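Local atomic coordinates of phenylacetaldehyde dehydrogenase (Burkholderia cenocepacia, PDB entry 4O5H), a protein that probably oxidises phenylacetaldehyde to phenylacetate with NAD+ as the electron acceptor, as a member of the aldehyde dehydrogenase family. Residues A136-Y141 with K194-L199; V178-P183 with V205-A210; S216-G221 with I236-G241. All blocks are in the same frame, centred on the assembly; numbering follows the deposited sequence.

Contact 1 of 3, residues A136-Y141 with K194-L199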
loop_
_atom_site.group_PDB
_atom_site.type_symbol
_atom_site.label_atom_id
_atom_site.label_comp_id
_atom_site.label_asym_id
_atom_site.label_seq_id
_atom_site.Cartn_x
_atom_site.Cartn_y
_atom_site.Cartn_z
ATOM N N ALA A 136 -16.880 19.824 3.771
ATOM C CA ALA A 136 -18.224 19.377 4.097
ATOM C C ALA A 136 -18.703 18.282 3.159
ATOM O O ALA A 136 -19.254 17.264 3.597
ATOM C CB ALA A 136 -19.207 20.551 4.101
ATOM N N GLN A 137 -18.516 18.481 1.859
ATOM C CA GLN A 137 -18.972 17.481 0.917
ATOM C C GLN A 137 -18.218 16.165 1.069
ATOM O O GLN A 137 -18.778 15.123 0.797
ATOM C CB GLN A 137 -18.879 17.960 -0.553
ATOM C CG GLN A 137 -19.833 19.078 -0.881
ATOM C CD GLN A 137 -21.282 18.620 -1.081
ATOM O OE1 GLN A 137 -21.669 17.492 -0.754
ATOM N NE2 GLN A 137 -22.098 19.535 -1.554
ATOM N N CYS A 138 -16.940 16.218 1.463
ATOM C CA CYS A 138 -16.185 15.000 1.670
ATOM C C CYS A 138 -16.818 14.179 2.789
ATOM O O CYS A 138 -17.045 12.998 2.628
ATOM C CB CYS A 138 -14.737 15.297 2.027
ATOM S SG CYS A 138 -13.723 13.803 2.151
ATOM N N PHE A 139 -17.150 14.818 3.928
ATOM C CA PHE A 139 -17.867 14.110 4.977
ATOM C C PHE A 139 -19.223 13.574 4.511
ATOM O O PHE A 139 -19.597 12.473 4.859
ATOM C CB PHE A 139 -18.039 14.983 6.224
ATOM C CG PHE A 139 -16.774 15.101 7.065
ATOM C CD1 PHE A 139 -16.342 14.015 7.816
ATOM C CD2 PHE A 139 -16.017 16.263 7.044
ATOM C CE1 PHE A 139 -15.171 14.092 8.560
ATOM C CE2 PHE A 139 -14.841 16.364 7.808
ATOM C CZ PHE A 139 -14.417 15.268 8.553
ATOM N N ARG A 140 -19.954 14.355 3.722
ATOM C CA ARG A 140 -21.279 13.904 3.257
ATOM C C ARG A 140 -21.146 12.708 2.286
ATOM O O ARG A 140 -21.854 11.687 2.424
ATOM C CB ARG A 140 -22.055 15.060 2.584
ATOM C CG ARG A 140 -23.454 14.643 2.118
ATOM C CD ARG A 140 -24.293 15.837 1.747
ATOM N NE ARG A 140 -24.524 16.718 2.872
ATOM C CZ ARG A 140 -24.134 17.989 2.941
ATOM N NH1 ARG A 140 -23.472 18.575 1.958
ATOM N NH2 ARG A 140 -24.406 18.717 4.030
ATOM N N TYR A 141 -20.239 12.846 1.308
ATOM C CA TYR A 141 -20.010 11.778 0.313
ATOM C C TYR A 141 -19.625 10.474 1.031
ATOM O O TYR A 141 -20.233 9.408 0.816
ATOM C CB TYR A 141 -18.960 12.213 -0.691
ATOM C CG TYR A 141 -18.506 11.125 -1.645
ATOM C CD1 TYR A 141 -19.200 10.855 -2.792
ATOM C CD2 TYR A 141 -17.424 10.307 -1.326
ATOM C CE1 TYR A 141 -18.805 9.833 -3.644
ATOM C CE2 TYR A 141 -17.036 9.266 -2.152
ATOM C CZ TYR A 141 -17.727 9.053 -3.326
ATOM O OH TYR A 141 -17.343 8.001 -4.154
ATOM N N LYS A 194 -8.637 12.815 5.254
ATOM C CA LYS A 194 -8.095 11.704 6.055
ATOM C C LYS A 194 -9.113 11.186 7.039
ATOM O O LYS A 194 -9.153 10.004 7.332
ATOM C CB LYS A 194 -6.895 12.136 6.887
ATOM C CG LYS A 194 -5.750 12.789 6.148
ATOM C CD LYS A 194 -5.067 11.880 5.196
ATOM C CE LYS A 194 -3.666 12.393 4.884
ATOM N NZ LYS A 194 -3.335 12.019 3.487
ATOM N N ILE A 195 -9.871 12.072 7.646
ATOM C CA ILE A 195 -10.778 11.659 8.730
ATOM C C ILE A 195 -12.051 10.994 8.168
ATOM O O ILE A 195 -12.518 10.019 8.721
ATOM C CB ILE A 195 -11.161 12.878 9.611
ATOM C CG1 ILE A 195 -9.932 13.378 10.370
ATOM C CG2 ILE A 195 -12.277 12.535 10.599
ATOM C CD1 ILE A 195 -10.173 14.714 11.060
ATOM N N ALA A 196 -12.611 11.547 7.077
ATOM C CA ALA A 196 -13.931 11.094 6.631
ATOM C C ALA A 196 -13.974 9.594 6.272
ATOM O O ALA A 196 -14.853 8.884 6.722
ATOM C CB ALA A 196 -14.493 11.956 5.530
ATOM N N PRO A 197 -12.988 9.100 5.524
ATOM C CA PRO A 197 -13.045 7.686 5.183
ATOM C C PRO A 197 -12.845 6.801 6.389
ATOM O O PRO A 197 -13.377 5.689 6.432
ATOM C CB PRO A 197 -11.893 7.489 4.192
ATOM C CG PRO A 197 -11.425 8.835 3.802
ATOM C CD PRO A 197 -11.936 9.823 4.809
ATOM N N ALA A 198 -12.084 7.279 7.354
ATOM C CA ALA A 198 -11.907 6.574 8.624
ATOM C C ALA A 198 -13.198 6.430 9.390
ATOM O O ALA A 198 -13.549 5.343 9.835
ATOM C CB ALA A 198 -10.883 7.293 9.475
ATOM N N LEU A 199 -13.952 7.500 9.503
ATOM C CA LEU A 199 -15.211 7.440 10.176
ATOM C C LEU A 199 -16.214 6.542 9.471
ATOM O O LEU A 199 -16.960 5.789 10.120
ATOM C CB LEU A 199 -15.778 8.836 10.357
ATOM C CG LEU A 199 -14.898 9.827 11.139
ATOM C CD1 LEU A 199 -15.566 11.175 11.248
ATOM C CD2 LEU A 199 -14.619 9.306 12.531
#

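Contact 2 of 3, residues V178-P183 with V205-A210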
loop_
_atom_site.group_PDB
_atom_site.type_symbol
_atom_site.label_atom_id
_atom_site.label_comp_id
_atom_site.label_asym_id
_atom_site.label_seq_id
_atom_site.Cartn_x
_atom_site.Cartn_y
_atom_site.Cartn_z
ATOM N N VAL A 178 -6.008 4.882 12.916
ATOM C CA VAL A 178 -5.312 5.573 11.846
ATOM C C VAL A 178 -4.599 6.783 12.398
ATOM O O VAL A 178 -5.222 7.652 13.035
ATOM C CB VAL A 178 -6.305 6.017 10.765
ATOM C CG1 VAL A 178 -5.607 6.777 9.646
ATOM C CG2 VAL A 178 -7.048 4.811 10.193
ATOM N N GLY A 179 -3.302 6.863 12.158
ATOM C CA GLY A 179 -2.564 8.088 12.359
ATOM C C GLY A 179 -2.544 8.903 11.051
ATOM O O GLY A 179 -2.187 8.382 9.975
ATOM N N ALA A 180 -2.972 10.147 11.121
ATOM C CA ALA A 180 -3.065 11.006 9.936
ATOM C C ALA A 180 -2.241 12.271 10.136
ATOM O O ALA A 180 -2.437 12.995 11.128
ATOM C CB ALA A 180 -4.512 11.380 9.683
ATOM N N ILE A 181 -1.320 12.521 9.210
ATOM C CA ILE A 181 -0.406 13.645 9.289
ATOM C C ILE A 181 -0.636 14.420 8.029
ATOM O O ILE A 181 -0.506 13.897 6.924
ATOM C CB ILE A 181 1.061 13.188 9.338
ATOM C CG1 ILE A 181 1.310 12.427 10.641
ATOM C CG2 ILE A 181 2.021 14.390 9.213
ATOM C CD1 ILE A 181 2.654 11.726 10.687
ATOM N N ILE A 182 -0.937 15.696 8.189
ATOM C CA ILE A 182 -1.274 16.506 7.051
ATOM C C ILE A 182 -0.512 17.813 6.925
ATOM O O ILE A 182 0.014 18.359 7.906
ATOM C CB ILE A 182 -2.757 16.799 7.048
ATOM C CG1 ILE A 182 -3.172 17.453 8.319
ATOM C CG2 ILE A 182 -3.549 15.510 6.804
ATOM C CD1 ILE A 182 -4.539 18.019 8.164
ATOM N N PRO A 183 -0.418 18.298 5.685
ATOM C CA PRO A 183 0.349 19.500 5.408
ATOM C C PRO A 183 -0.467 20.757 5.660
ATOM O O PRO A 183 -1.617 20.699 6.072
ATOM C CB PRO A 183 0.721 19.328 3.931
ATOM C CG PRO A 183 -0.448 18.665 3.368
ATOM C CD PRO A 183 -1.039 17.799 4.468
ATOM N N VAL A 205 -9.065 7.702 14.888
ATOM C CA VAL A 205 -8.070 8.550 14.257
ATOM C C VAL A 205 -7.338 9.410 15.262
ATOM O O VAL A 205 -7.955 9.999 16.144
ATOM C CB VAL A 205 -8.724 9.571 13.282
ATOM C CG1 VAL A 205 -7.670 10.319 12.464
ATOM C CG2 VAL A 205 -9.626 8.900 12.290
ATOM N N VAL A 206 -6.019 9.490 15.116
ATOM C CA VAL A 206 -5.222 10.538 15.704
ATOM C C VAL A 206 -4.742 11.439 14.554
ATOM O O VAL A 206 -3.975 11.006 13.691
ATOM C CB VAL A 206 -4.026 9.992 16.483
ATOM C CG1 VAL A 206 -3.231 11.128 17.103
ATOM C CG2 VAL A 206 -4.493 9.014 17.553
ATOM N N LEU A 207 -5.173 12.693 14.579
ATOM C CA LEU A 207 -4.801 13.675 13.560
ATOM C C LEU A 207 -3.722 14.627 14.072
ATOM O O LEU A 207 -3.838 15.151 15.183
ATOM C CB LEU A 207 -6.009 14.527 13.169
ATOM C CG LEU A 207 -5.708 15.585 12.087
ATOM C CD1 LEU A 207 -5.475 14.921 10.738
ATOM C CD2 LEU A 207 -6.814 16.595 11.970
ATOM N N LYS A 208 -2.664 14.805 13.284
ATOM C CA LYS A 208 -1.609 15.775 13.576
ATOM C C LYS A 208 -1.635 16.851 12.476
ATOM O O LYS A 208 -1.072 16.673 11.418
ATOM C CB LYS A 208 -0.232 15.117 13.599
ATOM C CG LYS A 208 0.762 15.705 14.612
ATOM C CD LYS A 208 1.144 17.159 14.475
ATOM C CE LYS A 208 2.327 17.256 13.534
ATOM N NZ LYS A 208 2.588 18.614 13.045
ATOM N N PRO A 209 -2.285 17.966 12.726
ATOM C CA PRO A 209 -2.208 19.049 11.728
ATOM C C PRO A 209 -0.792 19.632 11.629
ATOM O O PRO A 209 0.023 19.490 12.536
ATOM C CB PRO A 209 -3.193 20.106 12.259
ATOM C CG PRO A 209 -3.605 19.657 13.588
ATOM C CD PRO A 209 -3.152 18.281 13.854
ATOM N N ALA A 210 -0.517 20.292 10.527
ATOM C CA ALA A 210 0.783 20.889 10.329
ATOM C C ALA A 210 1.066 21.900 11.453
ATOM O O ALA A 210 0.160 22.620 11.879
ATOM C CB ALA A 210 0.819 21.570 8.969
HETATM O O HOH W 1 1.307 17.427 10.302
HETATM O O HOH W 2 -2.640 21.184 8.808
#

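Contact 3 of 3, residues S216-G221 with I236-G241. With EDO (1,2-ethanediol), chain G.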
loop_
_atom_site.group_PDB
_atom_site.type_symbol
_atom_site.label_atom_id
_atom_site.label_comp_id
_atom_site.label_asym_id
_atom_site.label_seq_id
_atom_site.Cartn_x
_atom_site.Cartn_y
_atom_site.Cartn_z
ATOM N N SER A 216 -7.772 25.442 12.074
ATOM C CA SER A 216 -9.055 24.938 11.528
ATOM C C SER A 216 -9.329 23.500 12.000
ATOM O O SER A 216 -10.479 23.123 12.211
ATOM C CB SER A 216 -9.144 25.091 10.007
ATOM O OG SER A 216 -8.109 24.375 9.354
ATOM N N ALA A 217 -8.260 22.743 12.219
ATOM C CA ALA A 217 -8.403 21.369 12.734
ATOM C C ALA A 217 -8.949 21.352 14.166
ATOM O O ALA A 217 -9.812 20.552 14.476
ATOM C CB ALA A 217 -7.082 20.636 12.667
ATOM N N LEU A 218 -8.489 22.287 15.002
ATOM C CA LEU A 218 -9.018 22.425 16.338
ATOM C C LEU A 218 -10.497 22.809 16.285
ATOM O O LEU A 218 -11.268 22.259 17.043
ATOM C CB LEU A 218 -8.211 23.418 17.198
ATOM C CG LEU A 218 -6.745 22.954 17.431
ATOM C CD1 LEU A 218 -5.990 23.982 18.226
ATOM C CD2 LEU A 218 -6.698 21.605 18.154
ATOM N N ARG A 219 -10.886 23.714 15.404
ATOM C CA ARG A 219 -12.299 24.103 15.328
ATOM C C ARG A 219 -13.128 22.932 14.824
ATOM O O ARG A 219 -14.207 22.697 15.317
ATOM C CB ARG A 219 -12.491 25.357 14.455
ATOM C CG ARG A 219 -13.928 25.876 14.418
ATOM C CD ARG A 219 -14.399 26.438 15.743
ATOM N NE ARG A 219 -15.712 27.083 15.540
ATOM C CZ ARG A 219 -16.874 26.630 15.984
ATOM N NH1 ARG A 219 -16.956 25.559 16.770
ATOM N NH2 ARG A 219 -17.970 27.260 15.635
ATOM N N LEU A 220 -12.590 22.167 13.899
ATOM C CA LEU A 220 -13.244 20.970 13.402
ATOM C C LEU A 220 -13.439 19.949 14.532
ATOM O O LEU A 220 -14.475 19.354 14.624
ATOM C CB LEU A 220 -12.448 20.327 12.267
ATOM C CG LEU A 220 -13.005 19.016 11.707
ATOM C CD1 LEU A 220 -14.342 19.207 11.012
ATOM C CD2 LEU A 220 -12.012 18.440 10.750
ATOM N N GLY A 221 -12.480 19.838 15.426
ATOM C CA GLY A 221 -12.645 19.039 16.675
ATOM C C GLY A 221 -13.865 19.394 17.484
ATOM O O GLY A 221 -14.591 18.526 17.915
ATOM N N ILE A 236 -6.877 14.984 18.300
ATOM C CA ILE A 236 -6.152 16.001 17.539
ATOM C C ILE A 236 -5.001 16.541 18.350
ATOM O O ILE A 236 -5.205 17.162 19.397
ATOM C CB ILE A 236 -7.038 17.157 17.125
ATOM C CG1 ILE A 236 -8.255 16.642 16.356
ATOM C CG2 ILE A 236 -6.277 18.130 16.204
ATOM C CD1 ILE A 236 -9.308 17.689 16.005
ATOM N N VAL A 237 -3.786 16.327 17.853
ATOM C CA VAL A 237 -2.570 16.707 18.567
ATOM C C VAL A 237 -1.788 17.706 17.766
ATOM O O VAL A 237 -1.573 17.483 16.576
ATOM C CB VAL A 237 -1.673 15.489 18.900
ATOM C CG1 VAL A 237 -2.347 14.598 19.925
ATOM C CG2 VAL A 237 -1.372 14.631 17.697
ATOM N N THR A 238 -1.343 18.794 18.396
ATOM C CA THR A 238 -0.667 19.890 17.661
ATOM C C THR A 238 0.788 19.883 18.067
ATOM O O THR A 238 1.112 19.407 19.148
ATOM C CB THR A 238 -1.281 21.247 17.988
ATOM O OG1 THR A 238 -1.435 21.402 19.425
ATOM C CG2 THR A 238 -2.645 21.382 17.319
ATOM N N GLY A 239 1.663 20.324 17.164
ATOM C CA GLY A 239 3.108 20.364 17.451
ATOM C C GLY A 239 3.974 20.210 16.233
ATOM O O GLY A 239 3.465 20.238 15.111
ATOM N N TYR A 240 5.270 19.962 16.443
ATOM C CA TYR A 240 6.210 19.857 15.347
ATOM C C TYR A 240 6.198 18.501 14.696
ATOM O O TYR A 240 6.000 17.474 15.358
ATOM C CB TYR A 240 7.625 20.159 15.828
ATOM C CG TYR A 240 7.788 21.553 16.330
ATOM C CD1 TYR A 240 7.717 22.606 15.444
ATOM C CD2 TYR A 240 8.015 21.834 17.694
ATOM C CE1 TYR A 240 7.858 23.907 15.879
ATOM C CE2 TYR A 240 8.156 23.145 18.132
ATOM C CZ TYR A 240 8.073 24.158 17.220
ATOM O OH TYR A 240 8.189 25.462 17.610
ATOM N N GLY A 241 6.419 18.509 13.393
ATOM C CA GLY A 241 6.592 17.291 12.604
ATOM C C GLY A 241 7.700 16.400 13.137
ATOM O O GLY A 241 7.515 15.206 13.239
HETATM C C1 EDO G . 6.959 13.595 10.498
HETATM O O1 EDO G . 8.249 14.033 10.939
HETATM C C2 EDO G . 5.828 14.638 10.495
HETATM O O2 EDO G . 5.665 15.456 9.298
#

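Contact 1 of 3, residues A136-Y141 with K194-L199
Phe139 meets Ala196 through its ring where two helices, 124-145 and 187-201, run side by side. Over these short segments the axes are 8.9 Å apart and nearly parallel, at 15°. The tight part lies round one methyl group. CB of Ala196 points at the neighbouring helix and meets Phe139 CD1 at 3.6 Å, approaching the ring obliquely, while Cys138 SG closes on the same CB at 3.9 Å. Phe139 CG stands anti to its carbonyl carbon (chi1 -77°), a setting that turns the ring toward helix 187-201 although the CB itself starts off to one flank. The CE1 edge of the ring also meets two branched side chains: Ile195 CG2 comes in at the ring edge, in its plane, 3.9 Å from Phe139 CE1, and Leu199 CD1 sits at the same edge, 4.0 Å from that CE1 atom. Leu101 and Ile105 of helix 91-107 also touch this phenylalanine.

The outward side of helix 124-145 is looser and polar. Arg140 points away from helix 187-201, gives a weak hydrogen bond to Gln137 OE1, and forms salt bridges with Asp103 and Glu106. Between the two segments themselves there is no hydrogen bond, and all five touching residues are buried. Cohesion here therefore rests on van der Waals and hydrophobic packing, with the small Ala196 permitting close approach and the charged end of Arg140 kept off the interface.

Contact 2 of 3, residues V178-P183 with V205-A210
Val178 O accepts the backbone N-H of Val206 at 2.9 Å, the first of three good hydrogen bonds that join the two parallel strands of a beta-alpha-beta crossover, with helix 187-201 as the connection, as in the Rossmann-like domain of aldehyde dehydrogenases. The second runs back from Ala180 N to Val206 O, and the third from Lys208 N to Ala180 O at 2.8 Å. A fourth, Ile182 N to Lys208 O at 3.4 Å, is weak and marks where the strands end. CA-H...O contacts accompany the bonds, among them Val205 CA to Val178 O at 3.2 Å.

On the face carrying Ala180 and Leu207, Leu207 CD1 lies 3.8 Å from Ala180 CB. Just past the strand, Ile182 holds CG1 between backbone N and carbonyl carbon (chi1 56°), which brings CD1 to Leu207 CD1 with the two side chains at about a right angle. Helix 187-201 covers this face through Lys194 and Ala191.

At the ends of the strands, water joins in. One molecule donates to both Ile182 O and Lys208 O and weakly accepts from Lys208 NZ; another links Pro183 O to Ala210 N. The bent chain of Lys208 turns NZ back to Pro209 O at 2.8 Å, and the same nitrogen bonds to Gly239 O. On the other side of strand 166-181, Gly179 and Ile181 pair with strand 256-260. Direct amide pairing thus gives way to water bridges and an ammonium group, which probably polarises the carbonyls it binds.

Contact 3 of 3, residues S216-G221 with I236-G241
Ile236 drives its side chain into the flank of helix 215-227, its two branches meeting different parts of the helix. CG1 is anti to the carbonyl carbon (chi1 -55°) and the chain continues extended, which carries CD1 up to the helix backbone, 3.3 Å from Ala217 O and 3.7 Å from Gly221 CA. With no side chain on Gly221, the methyl can lie directly against the helix at that turn. The other branch, CG2, faces Leu218 CD2 at 4.0 Å, the two side chains set obliquely; Ala217 CB lies farther from it, at 4.4 Å.

Leu218 starts off along the flank of the helix, but its end bends toward the loop, and CD2 serves both Ile236 and Thr238. Thr238 meets that methyl through its own CG2 at 4.1 Å, the side chains crossing at about a right angle. The methyl of Thr238 faces the helix while its hydroxyl, OG1, is hydrogen-bonded to Pro63 O at the end of strand 57-63.

Farther on, Tyr240 occupies the N-cap position of helix 241-250, and Gly241 O accepts a 2.7 Å hydrogen bond from O1 of a 1,2-ethanediol molecule, probably from the crystallisation liquor. Strand 234-236 runs parallel to strand 204-208, and helix 215-227 connects them; this second beta-alpha-beta succession is consistent with the Rossmann-like NAD-binding domain of aldehyde dehydrogenases.

All three contacts are buried and belong to neighbouring layers around one mixed sheet. Contact 2 lies within that sheet, joining the strands of a beta-alpha-beta unit; its connecting helix, 187-201, is the one that contact 1 packs against helix 124-145. Helix and sheet meet through Ala198 on Val205 and Lys194 on Ala180. Contact 3, centred about 8 Å from contact 2, sets helix 215-227 against the end of the next strand, with Leu207 O probably bonded to Val237 N between them. Backbone hydrogen bonding dominates contact 2, whereas contacts 1 and 3 rely on apolar packing and have no hydrogen bond across their segments.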